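Local coordinates for protein kinase domain-containing protein (Chaetomium thermophilum, PDB 6Z3U), which probably transfers phosphate from ATP to serine and threonine residues, including those of the RNA polymerase II C-terminal repeats, as the cyclin-dependent kinase of the CAK complex, at residues 263-268 with 274-279; 361-366 with 370-375; 241-244 with 249-252; 307-310 with 314-317. All blocks are in the same frame, centred on the assembly; numbering follows the deposited sequence.

Contact 1 (263-268 with 274-279); sequences PPELLF and GGAVDI
P263 and E265 belong to the PPE sequence that stands where most protein kinases have their APE motif, at the end of the activation segment, and together with L266 they close round V277 at the start of helix 276-291. P263, in the N-cap position of helix 264-267, comes in with the outer corner of its ring: CG lies 3.8 Å from CB of V277, and the two side chains meet at a slant. The CG1 branch of V277 goes deeper. Set anti to the carbonyl carbon and beside the backbone N (chi1 -65°), it lies 3.5 Å from CD1 of L266, whose side chain runs nearly at right angles to it. The helix carrying V277 is the buried helix F of the kinase C-lobe; one residue on, D278 uses both carboxylate oxygens to accept from the backbone N of H218 and R219, tying the helix to the catalytic loop. E265 adds a polar neighbour to this apolar group. Its CG sits between the backbone N and the carbonyl carbon (chi1 64°) and the chain bends again at chi2, turning the carboxylate toward helix 276-291, with OE2 3.3 Å from CG1 of V277. That approach is packing alone; the charge of E265 is met by a salt bridge from OE1 to NH2 of R371. Replacing E265 by alanine is likely to leave R371 without its carboxylate mate and to open a gap beside the V277 methyl. G39 of the RING-type protein chain also packs against E265.

Contact 2 (361-366 with 370-375); sequences WRTLQL and KRITAR
R371 reaches across to the turn after helix 353-363 and binds backbone carbonyls there in a buried part of the contact. NE and NH2 both donate to O of Q365, a side-on grip on one atom that lies in the guanidinium plane and receives both nitrogens in its own carbonyl plane; the NE to O distance is 2.7 Å. NH2 also reaches O of L366 at 2.8 Å, this time from above the carbonyl plane. The bend at chi3 (-67°) swings the guanidinium edge toward these oxygens, while NH1 probably donates to O of A276 in helix 276-291. Beside this polar group, I372 donates its backbone N to O of R362 at 3.3 Å, almost straight (173°), and lays CG2 3.7 Å from CG2 of T363, the two side chains lying side by side and pointing the same way. The solvent side is thinner. There K370, an exposed residue, crosses Q365 at about a right angle, and its NZ donates to OE1 of Q365 at 2.6 Å. The other end of that amide is held as well: NE2 donates to O of W361 at 2.8 Å and sits over the centre of the W361 ring, which fixes the rotation of the amide. A leucine in place of R371 would probably leave the carbonyls of Q365 and L366 without these donors and strip E265 of its salt-bridge partner. One buried cation thus joins the turn after helix 353-363 to the PPE motif, and the nearby carbonyls and carboxylate are likely to stabilise its charge.

Contact 3 (241-244 with 249-252); sequences LARS and GRRM
R243 and M252 carry this contact, bringing two parts of the activation segment together through side chains while their backbones stay well apart, the nearest CA atoms, those of R243 and M252, being 9.2 Å from each other. Van der Waals packing does most of the work. The methyl end of M252, CE, lies 3.4 Å from CD of R243, and CG of the same methionine is 4.0 Å from NE, so the thioether chain slants across the aliphatic end of the arginine just where it passes into the guanidinium. The CG of R243 is anti to the backbone N (chi1 -166°), which carries the chain out toward M252. CE of M252 also comes within 3.6 Å of the carbonyl O of S244. R250 crosses R243 at about a right angle, their guanidinium planes 71° apart. The hydrogen bonding is local: NH1 of R243 donates to that same S244 O at 3.0 Å, from above the carbonyl plane but with the oxygen close to the guanidinium plane. This bond helps to fix the turn of the guanidinium against the methionine. R243, on which R219 packs, probably belongs with R219 and R140 to the basic pocket that receives the activation-segment phosphate in CDKs. E147 of the cyclin chain packs on R243, and H36 of the RING-type chain bonds to the backbone N of G249. Within the kinase, R243 sits in strand 243-244, which follows soon after the DFG motif and pairs antiparallel with strand 216-217, while S244 bonds through OG to Y144 of helix 136-148.

Contact 4 (307-310 with 314-317); sequences LICK and TPTE
C309, in the last turn of helix 301-311, has its side chain met by T314 and P315. The two neighbours touch different parts of it. The hydroxyl branch of T314 comes alongside the base, with OG1 3.7 Å from CB of C309 and 3.9 Å from SG. The sulfur reaches further and meets the ring of P315 at CD, 3.8 Å away, an apolar contact at the ring carbon bonded to the proline nitrogen. C309 places SG anti to its carbonyl carbon and beside its backbone N (chi1 -71°), which sends the sulfur toward the proline. The helix is helix G of the kinase C-lobe, and residues 314-317 lie in the loop leading away from it, where CMGC kinases carry the insert between helices G and H. The chain therefore doubles back after only a few intervening residues, bringing the CA atoms of C309 and T314 to 4.3 Å. OG1 of T314 lies beside C309 while hydrogen-bonded to the backbone N of I337. CG2 of T314 takes the position anti to the backbone N, and OG1 the one anti to the carbonyl carbon (chi1 -66°), so the oxygen rather than the methyl faces the helix. No hydrogen bond joins the two segments themselves. The loop has further ties of its own, since N319 accepts from the backbone N of T316 and donates to O of T314, and W320 packs against P315.

All four contacts lie in the kinase C-lobe and follow one another along the chain in the order contact 3, contact 1, contact 4, contact 2. Contacts 1, 2 and 4 touch one another. The centres of contacts 1 and 2 are 10 Å apart, and they meet through R371, which bridges to E265 and A276, and through I279 against I372. Contact 4, 14 Å from contact 1 between centres, is reached where L267 packs on I308 and F268 on P315; L366 joins contact 2 to it. Contact 3 stands apart, about 6 Å from contact 1 at the nearest atoms. The end of the activation segment is thus anchored in the helical lobe. Contacts 1 and 3 both reach the RING-type chain, and contact 3 also the cyclin chain.

Contact 1 (263-268 with 274-279)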
loop_
_atom_site.group_PDB
_atom_site.type_symbol
_atom_site.label_atom_id
_atom_site.label_comp_id
_atom_site.label_asym_id
_atom_site.label_seq_id
_atom_site.Cartn_x
_atom_site.Cartn_y
_atom_site.Cartn_z
ATOM N N PRO B 263 -17.551 0.517 -13.730
ATOM C CA PRO B 263 -18.777 -0.229 -13.427
ATOM C C PRO B 263 -19.924 0.716 -13.126
ATOM O O PRO B 263 -19.705 1.903 -12.840
ATOM C CB PRO B 263 -18.392 -1.056 -12.191
ATOM C CG PRO B 263 -17.326 -0.261 -11.534
ATOM C CD PRO B 263 -16.562 0.415 -12.641
ATOM N N PRO B 264 -21.167 0.226 -13.167
ATOM C CA PRO B 264 -22.305 1.129 -12.923
ATOM C C PRO B 264 -22.323 1.720 -11.524
ATOM O O PRO B 264 -22.711 2.883 -11.356
ATOM C CB PRO B 264 -23.525 0.232 -13.189
ATOM C CG PRO B 264 -23.019 -1.171 -13.068
ATOM C CD PRO B 264 -21.600 -1.134 -13.534
ATOM N N GLU B 265 -21.925 0.953 -10.506
ATOM C CA GLU B 265 -21.969 1.480 -9.147
ATOM C C GLU B 265 -21.044 2.681 -8.989
ATOM O O GLU B 265 -21.348 3.600 -8.220
ATOM C CB GLU B 265 -21.619 0.380 -8.139
ATOM C CG GLU B 265 -20.201 -0.180 -8.225
ATOM C CD GLU B 265 -20.116 -1.472 -9.021
ATOM O OE1 GLU B 265 -20.933 -1.666 -9.947
ATOM O OE2 GLU B 265 -19.232 -2.301 -8.712
ATOM N N LEU B 266 -19.925 2.705 -9.716
ATOM C CA LEU B 266 -19.041 3.865 -9.673
ATOM C C LEU B 266 -19.599 5.010 -10.510
ATOM O O LEU B 266 -19.474 6.179 -10.130
ATOM C CB LEU B 266 -17.641 3.480 -10.153
ATOM C CG LEU B 266 -16.601 3.214 -9.060
ATOM C CD1 LEU B 266 -17.156 2.325 -7.958
ATOM C CD2 LEU B 266 -15.347 2.591 -9.657
ATOM N N LEU B 267 -20.229 4.691 -11.645
ATOM C CA LEU B 267 -20.912 5.722 -12.418
ATOM C C LEU B 267 -21.982 6.410 -11.584
ATOM O O LEU B 267 -22.255 7.600 -11.777
ATOM C CB LEU B 267 -21.537 5.111 -13.675
ATOM C CG LEU B 267 -20.583 4.708 -14.805
ATOM C CD1 LEU B 267 -21.243 3.711 -15.732
ATOM C CD2 LEU B 267 -20.128 5.928 -15.589
ATOM N N PHE B 268 -22.583 5.687 -10.644
ATOM C CA PHE B 268 -23.600 6.237 -9.762
ATOM C C PHE B 268 -23.011 6.881 -8.510
ATOM O O PHE B 268 -23.765 7.238 -7.600
ATOM C CB PHE B 268 -24.592 5.140 -9.372
ATOM C CG PHE B 268 -25.341 4.549 -10.542
ATOM C CD1 PHE B 268 -25.606 5.306 -11.674
ATOM C CD2 PHE B 268 -25.771 3.234 -10.509
ATOM C CE1 PHE B 268 -26.292 4.764 -12.742
ATOM C CE2 PHE B 268 -26.458 2.689 -11.578
ATOM C CZ PHE B 268 -26.716 3.454 -12.694
ATOM N N GLY B 274 -16.227 -2.605 -3.500
ATOM C CA GLY B 274 -15.238 -3.637 -3.271
ATOM C C GLY B 274 -14.595 -4.152 -4.543
ATOM O O GLY B 274 -14.543 -3.443 -5.552
ATOM N N GLY B 275 -14.106 -5.394 -4.506
ATOM C CA GLY B 275 -13.400 -5.941 -5.652
ATOM C C GLY B 275 -14.241 -5.997 -6.911
ATOM O O GLY B 275 -13.702 -5.991 -8.022
ATOM N N ALA B 276 -15.566 -6.056 -6.762
ATOM C CA ALA B 276 -16.430 -6.190 -7.928
ATOM C C ALA B 276 -16.171 -5.095 -8.955
ATOM O O ALA B 276 -16.388 -5.304 -10.154
ATOM C CB ALA B 276 -17.898 -6.172 -7.496
ATOM N N VAL B 277 -15.696 -3.929 -8.514
ATOM C CA VAL B 277 -15.454 -2.840 -9.456
ATOM C C VAL B 277 -14.370 -3.226 -10.454
ATOM O O VAL B 277 -14.428 -2.844 -11.629
ATOM C CB VAL B 277 -15.090 -1.544 -8.706
ATOM C CG1 VAL B 277 -16.262 -1.075 -7.866
ATOM C CG2 VAL B 277 -13.843 -1.743 -7.853
ATOM N N ASP B 278 -13.364 -3.986 -10.009
ATOM C CA ASP B 278 -12.309 -4.422 -10.919
ATOM C C ASP B 278 -12.781 -5.543 -11.837
ATOM O O ASP B 278 -12.384 -5.599 -13.006
ATOM C CB ASP B 278 -11.075 -4.874 -10.138
ATOM C CG ASP B 278 -10.207 -3.714 -9.692
ATOM O OD1 ASP B 278 -10.225 -2.658 -10.359
ATOM O OD2 ASP B 278 -9.491 -3.865 -8.682
ATOM N N ILE B 279 -13.617 -6.450 -11.327
ATOM C CA ILE B 279 -14.105 -7.553 -12.150
ATOM C C ILE B 279 -14.872 -7.017 -13.352
ATOM O O ILE B 279 -14.766 -7.553 -14.461
ATOM C CB ILE B 279 -14.964 -8.508 -11.299
ATOM C CG1 ILE B 279 -14.095 -9.605 -10.678
ATOM C CG2 ILE B 279 -16.070 -9.131 -12.125
ATOM C CD1 ILE B 279 -12.961 -9.089 -9.835
#

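Contact 2 (361-366 with 370-375)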
loop_
_atom_site.group_PDB
_atom_site.type_symbol
_atom_site.label_atom_id
_atom_site.label_comp_id
_atom_site.label_asym_id
_atom_site.label_seq_id
_atom_site.Cartn_x
_atom_site.Cartn_y
_atom_site.Cartn_z
ATOM N N TRP B 361 -20.785 -13.060 -18.988
ATOM C CA TRP B 361 -22.045 -12.573 -18.434
ATOM C C TRP B 361 -21.980 -12.426 -16.921
ATOM O O TRP B 361 -22.599 -11.513 -16.362
ATOM C CB TRP B 361 -23.170 -13.523 -18.835
ATOM C CG TRP B 361 -24.498 -13.196 -18.250
ATOM C CD1 TRP B 361 -25.374 -12.246 -18.684
ATOM C CD2 TRP B 361 -25.116 -13.832 -17.128
ATOM N NE1 TRP B 361 -26.501 -12.248 -17.896
ATOM C CE2 TRP B 361 -26.367 -13.215 -16.935
ATOM C CE3 TRP B 361 -24.730 -14.859 -16.264
ATOM C CZ2 TRP B 361 -27.231 -13.589 -15.914
ATOM C CZ3 TRP B 361 -25.592 -15.233 -15.254
ATOM C CH2 TRP B 361 -26.827 -14.599 -15.086
ATOM N N ARG B 362 -21.245 -13.306 -16.238
ATOM C CA ARG B 362 -21.145 -13.196 -14.788
ATOM C C ARG B 362 -20.306 -11.997 -14.370
ATOM O O ARG B 362 -20.538 -11.427 -13.298
ATOM C CB ARG B 362 -20.567 -14.478 -14.191
ATOM C CG ARG B 362 -21.449 -15.702 -14.382
ATOM C CD ARG B 362 -21.035 -16.842 -13.463
ATOM N NE ARG B 362 -21.619 -18.120 -13.871
ATOM C CZ ARG B 362 -22.859 -18.507 -13.589
ATOM N NH1 ARG B 362 -23.668 -17.716 -12.896
ATOM N NH2 ARG B 362 -23.295 -19.689 -14.005
ATOM N N THR B 363 -19.330 -11.598 -15.190
ATOM C CA THR B 363 -18.512 -10.439 -14.858
ATOM C C THR B 363 -19.240 -9.122 -15.086
ATOM O O THR B 363 -18.814 -8.095 -14.550
ATOM C CB THR B 363 -17.222 -10.426 -15.681
ATOM O OG1 THR B 363 -17.544 -10.282 -17.071
ATOM C CG2 THR B 363 -16.432 -11.707 -15.474
ATOM N N LEU B 364 -20.323 -9.127 -15.859
ATOM C CA LEU B 364 -21.063 -7.916 -16.191
ATOM C C LEU B 364 -22.441 -7.912 -15.536
ATOM O O LEU B 364 -23.435 -7.506 -16.141
ATOM C CB LEU B 364 -21.190 -7.763 -17.704
ATOM C CG LEU B 364 -19.864 -7.769 -18.468
ATOM C CD1 LEU B 364 -20.096 -7.500 -19.952
ATOM C CD2 LEU B 364 -18.888 -6.758 -17.881
ATOM N N GLN B 365 -22.511 -8.372 -14.291
ATOM C CA GLN B 365 -23.729 -8.248 -13.505
ATOM C C GLN B 365 -23.846 -6.825 -12.976
ATOM O O GLN B 365 -22.883 -6.272 -12.438
ATOM C CB GLN B 365 -23.732 -9.246 -12.349
ATOM C CG GLN B 365 -23.781 -10.698 -12.792
ATOM C CD GLN B 365 -25.047 -11.020 -13.557
ATOM O OE1 GLN B 365 -26.143 -11.017 -12.998
ATOM N NE2 GLN B 365 -24.902 -11.286 -14.848
ATOM N N LEU B 366 -25.034 -6.240 -13.123
ATOM C CA LEU B 366 -25.230 -4.854 -12.713
ATOM C C LEU B 366 -24.990 -4.686 -11.219
ATOM O O LEU B 366 -24.192 -3.842 -10.795
ATOM C CB LEU B 366 -26.637 -4.399 -13.096
ATOM C CG LEU B 366 -26.913 -4.406 -14.600
ATOM C CD1 LEU B 366 -28.397 -4.268 -14.874
ATOM C CD2 LEU B 366 -26.135 -3.295 -15.287
ATOM N N LYS B 370 -23.920 -9.609 -6.848
ATOM C CA LYS B 370 -24.072 -10.837 -7.618
ATOM C C LYS B 370 -23.044 -10.961 -8.734
ATOM O O LYS B 370 -23.113 -11.909 -9.522
ATOM C CB LYS B 370 -25.490 -10.926 -8.203
ATOM C CG LYS B 370 -25.856 -9.820 -9.191
ATOM C CD LYS B 370 -27.371 -9.750 -9.424
ATOM C CE LYS B 370 -27.747 -8.686 -10.463
ATOM N NZ LYS B 370 -27.479 -9.105 -11.878
ATOM N N ARG B 371 -22.100 -10.031 -8.826
ATOM C CA ARG B 371 -21.013 -10.138 -9.785
ATOM C C ARG B 371 -20.000 -11.175 -9.310
ATOM O O ARG B 371 -19.688 -11.258 -8.121
ATOM C CB ARG B 371 -20.332 -8.783 -9.958
ATOM C CG ARG B 371 -19.783 -8.505 -11.345
ATOM C CD ARG B 371 -19.322 -7.057 -11.452
ATOM N NE ARG B 371 -20.446 -6.126 -11.379
ATOM C CZ ARG B 371 -20.345 -4.840 -11.049
ATOM N NH1 ARG B 371 -19.165 -4.311 -10.747
ATOM N NH2 ARG B 371 -21.432 -4.080 -11.012
ATOM N N ILE B 372 -19.470 -11.954 -10.251
ATOM C CA ILE B 372 -18.519 -12.995 -9.887
ATOM C C ILE B 372 -17.254 -12.358 -9.319
ATOM O O ILE B 372 -16.899 -11.219 -9.649
ATOM C CB ILE B 372 -18.204 -13.888 -11.100
ATOM C CG1 ILE B 372 -17.303 -15.055 -10.692
ATOM C CG2 ILE B 372 -17.549 -13.077 -12.206
ATOM C CD1 ILE B 372 -17.088 -16.067 -11.787
ATOM N N THR B 373 -16.582 -13.090 -8.436
ATOM C CA THR B 373 -15.330 -12.645 -7.843
ATOM C C THR B 373 -14.146 -13.199 -8.631
ATOM O O THR B 373 -14.285 -14.089 -9.470
ATOM C CB THR B 373 -15.240 -13.082 -6.384
ATOM O OG1 THR B 373 -15.094 -14.508 -6.320
ATOM C CG2 THR B 373 -16.488 -12.661 -5.627
ATOM N N ALA B 374 -12.959 -12.662 -8.347
ATOM C CA ALA B 374 -11.771 -13.112 -9.067
ATOM C C ALA B 374 -11.454 -14.570 -8.753
ATOM O O ALA B 374 -11.097 -15.338 -9.655
ATOM C CB ALA B 374 -10.582 -12.218 -8.731
ATOM N N ARG B 375 -11.581 -14.978 -7.487
ATOM C CA ARG B 375 -11.345 -16.378 -7.145
ATOM C C ARG B 375 -12.358 -17.282 -7.834
ATOM O O ARG B 375 -11.993 -18.292 -8.447
ATOM C CB ARG B 375 -11.397 -16.572 -5.629
ATOM C CG ARG B 375 -11.685 -18.010 -5.206
ATOM C CD ARG B 375 -11.489 -18.229 -3.706
ATOM N NE ARG B 375 -10.081 -18.409 -3.350
ATOM C CZ ARG B 375 -9.335 -17.525 -2.686
ATOM N NH1 ARG B 375 -9.845 -16.369 -2.277
ATOM N NH2 ARG B 375 -8.064 -17.806 -2.424
#

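Contact 3 (241-244 with 249-252)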
loop_
_atom_site.group_PDB
_atom_site.type_symbol
_atom_site.label_atom_id
_atom_site.label_comp_id
_atom_site.label_asym_id
_atom_site.label_seq_id
_atom_site.Cartn_x
_atom_site.Cartn_y
_atom_site.Cartn_z
ATOM N N LEU B 241 -3.676 4.424 -9.669
ATOM C CA LEU B 241 -4.978 4.663 -9.061
ATOM C C LEU B 241 -5.331 3.607 -8.020
ATOM O O LEU B 241 -6.455 3.612 -7.503
ATOM C CB LEU B 241 -6.067 4.718 -10.137
ATOM C CG LEU B 241 -6.165 6.011 -10.947
ATOM C CD1 LEU B 241 -7.334 5.941 -11.909
ATOM C CD2 LEU B 241 -6.319 7.211 -10.037
ATOM N N ALA B 242 -4.398 2.725 -7.683
ATOM C CA ALA B 242 -4.696 1.619 -6.788
ATOM C C ALA B 242 -4.963 2.123 -5.374
ATOM O O ALA B 242 -4.602 3.243 -5.002
ATOM C CB ALA B 242 -3.539 0.620 -6.771
ATOM N N ARG B 243 -5.611 1.270 -4.582
ATOM C CA ARG B 243 -5.874 1.584 -3.185
ATOM C C ARG B 243 -6.145 0.296 -2.425
ATOM O O ARG B 243 -6.714 -0.655 -2.969
ATOM C CB ARG B 243 -7.071 2.534 -3.050
ATOM C CG ARG B 243 -7.224 3.174 -1.680
ATOM C CD ARG B 243 -8.683 3.253 -1.263
ATOM N NE ARG B 243 -8.888 4.174 -0.147
ATOM C CZ ARG B 243 -8.640 3.881 1.127
ATOM N NH1 ARG B 243 -8.170 2.686 1.460
ATOM N NH2 ARG B 243 -8.859 4.788 2.071
ATOM N N SER B 244 -5.731 0.277 -1.161
ATOM C CA SER B 244 -6.000 -0.862 -0.297
ATOM C C SER B 244 -7.484 -0.929 0.037
ATOM O O SER B 244 -8.186 0.087 0.056
ATOM C CB SER B 244 -5.184 -0.766 0.991
ATOM O OG SER B 244 -3.795 -0.878 0.733
ATOM N N GLY B 249 -17.355 1.947 6.394
ATOM C CA GLY B 249 -17.566 3.339 6.719
ATOM C C GLY B 249 -16.528 4.280 6.152
ATOM O O GLY B 249 -16.717 5.502 6.220
ATOM N N ARG B 250 -15.449 3.752 5.580
ATOM C CA ARG B 250 -14.385 4.563 4.996
ATOM C C ARG B 250 -14.759 4.845 3.546
ATOM O O ARG B 250 -14.816 3.927 2.722
ATOM C CB ARG B 250 -13.046 3.837 5.097
ATOM C CG ARG B 250 -11.854 4.613 4.547
ATOM C CD ARG B 250 -11.741 5.991 5.185
ATOM N NE ARG B 250 -11.871 5.926 6.638
ATOM C CZ ARG B 250 -10.850 5.887 7.491
ATOM N NH1 ARG B 250 -9.597 5.911 7.051
ATOM N NH2 ARG B 250 -11.089 5.826 8.794
ATOM N N ARG B 251 -15.015 6.113 3.235
ATOM C CA ARG B 251 -15.508 6.484 1.918
ATOM C C ARG B 251 -14.374 6.427 0.903
ATOM O O ARG B 251 -13.224 6.750 1.216
ATOM C CB ARG B 251 -16.120 7.885 1.949
ATOM C CG ARG B 251 -17.164 8.056 3.043
ATOM C CD ARG B 251 -17.808 9.432 3.043
ATOM N NE ARG B 251 -18.850 9.517 2.022
ATOM C CZ ARG B 251 -20.122 9.174 2.228
ATOM N NH1 ARG B 251 -20.512 8.725 3.416
ATOM N NH2 ARG B 251 -21.011 9.274 1.247
ATOM N N MET B 252 -14.703 6.005 -0.313
ATOM C CA MET B 252 -13.758 5.957 -1.418
ATOM C C MET B 252 -14.231 6.878 -2.533
ATOM O O MET B 252 -15.379 7.331 -2.555
ATOM C CB MET B 252 -13.599 4.531 -1.958
ATOM C CG MET B 252 -12.779 3.609 -1.079
ATOM S SD MET B 252 -13.031 1.886 -1.540
ATOM C CE MET B 252 -11.405 1.205 -1.238
#

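Contact 4 (307-310 with 314-317)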
loop_
_atom_site.group_PDB
_atom_site.type_symbol
_atom_site.label_atom_id
_atom_site.label_comp_id
_atom_site.label_asym_id
_atom_site.label_seq_id
_atom_site.Cartn_x
_atom_site.Cartn_y
_atom_site.Cartn_z
ATOM N N LEU B 307 -25.287 3.523 -22.382
ATOM C CA LEU B 307 -24.751 2.367 -23.090
ATOM C C LEU B 307 -24.927 1.095 -22.274
ATOM O O LEU B 307 -25.323 0.056 -22.810
ATOM C CB LEU B 307 -23.278 2.593 -23.424
ATOM C CG LEU B 307 -22.983 3.510 -24.614
ATOM C CD1 LEU B 307 -21.482 3.740 -24.750
ATOM C CD2 LEU B 307 -23.549 2.934 -25.900
ATOM N N ILE B 308 -24.644 1.155 -20.971
ATOM C CA ILE B 308 -24.831 -0.023 -20.132
ATOM C C ILE B 308 -26.300 -0.423 -20.116
ATOM O O ILE B 308 -26.636 -1.612 -20.176
ATOM C CB ILE B 308 -24.289 0.232 -18.715
ATOM C CG1 ILE B 308 -22.773 0.434 -18.769
ATOM C CG2 ILE B 308 -24.638 -0.931 -17.797
ATOM C CD1 ILE B 308 -22.156 0.870 -17.461
ATOM N N CYS B 309 -27.199 0.561 -20.044
ATOM C CA CYS B 309 -28.625 0.260 -20.108
ATOM C C CYS B 309 -28.986 -0.402 -21.432
ATOM O O CYS B 309 -29.799 -1.333 -21.470
ATOM C CB CYS B 309 -29.442 1.538 -19.909
ATOM S SG CYS B 309 -29.423 2.204 -18.223
ATOM N N LYS B 310 -28.390 0.063 -22.529
ATOM C CA LYS B 310 -28.749 -0.454 -23.844
ATOM C C LYS B 310 -28.231 -1.876 -24.036
ATOM O O LYS B 310 -28.971 -2.761 -24.482
ATOM C CB LYS B 310 -28.210 0.480 -24.931
ATOM C CG LYS B 310 -28.540 0.066 -26.358
ATOM C CD LYS B 310 -27.769 0.911 -27.365
ATOM C CE LYS B 310 -27.981 0.428 -28.797
ATOM N NZ LYS B 310 -29.320 0.794 -29.341
ATOM N N THR B 314 -31.126 -2.126 -17.973
ATOM C CA THR B 314 -31.387 -0.976 -17.116
ATOM C C THR B 314 -31.364 -1.414 -15.656
ATOM O O THR B 314 -32.170 -2.266 -15.266
ATOM C CB THR B 314 -32.738 -0.349 -17.453
ATOM O OG1 THR B 314 -32.701 0.210 -18.773
ATOM C CG2 THR B 314 -33.080 0.749 -16.456
ATOM N N PRO B 315 -30.457 -0.890 -14.829
ATOM C CA PRO B 315 -30.503 -1.212 -13.394
ATOM C C PRO B 315 -31.746 -0.617 -12.748
ATOM O O PRO B 315 -32.084 0.546 -12.977
ATOM C CB PRO B 315 -29.216 -0.589 -12.840
ATOM C CG PRO B 315 -28.855 0.475 -13.817
ATOM C CD PRO B 315 -29.310 -0.024 -15.160
ATOM N N THR B 316 -32.426 -1.427 -11.937
ATOM C CA THR B 316 -33.650 -1.012 -11.271
ATOM C C THR B 316 -33.635 -1.511 -9.833
ATOM O O THR B 316 -32.800 -2.333 -9.445
ATOM C CB THR B 316 -34.893 -1.543 -11.988
ATOM O OG1 THR B 316 -34.956 -2.967 -11.834
ATOM C CG2 THR B 316 -34.844 -1.192 -13.465
ATOM N N GLU B 317 -34.580 -1.001 -9.039
ATOM C CA GLU B 317 -34.740 -1.472 -7.669
ATOM C C GLU B 317 -35.064 -2.960 -7.603
ATOM O O GLU B 317 -34.869 -3.579 -6.551
ATOM C CB GLU B 317 -35.843 -0.679 -6.968
ATOM C CG GLU B 317 -35.467 0.752 -6.641
ATOM C CD GLU B 317 -34.457 0.842 -5.515
ATOM O OE1 GLU B 317 -33.446 1.559 -5.674
ATOM O OE2 GLU B 317 -34.670 0.183 -4.475
#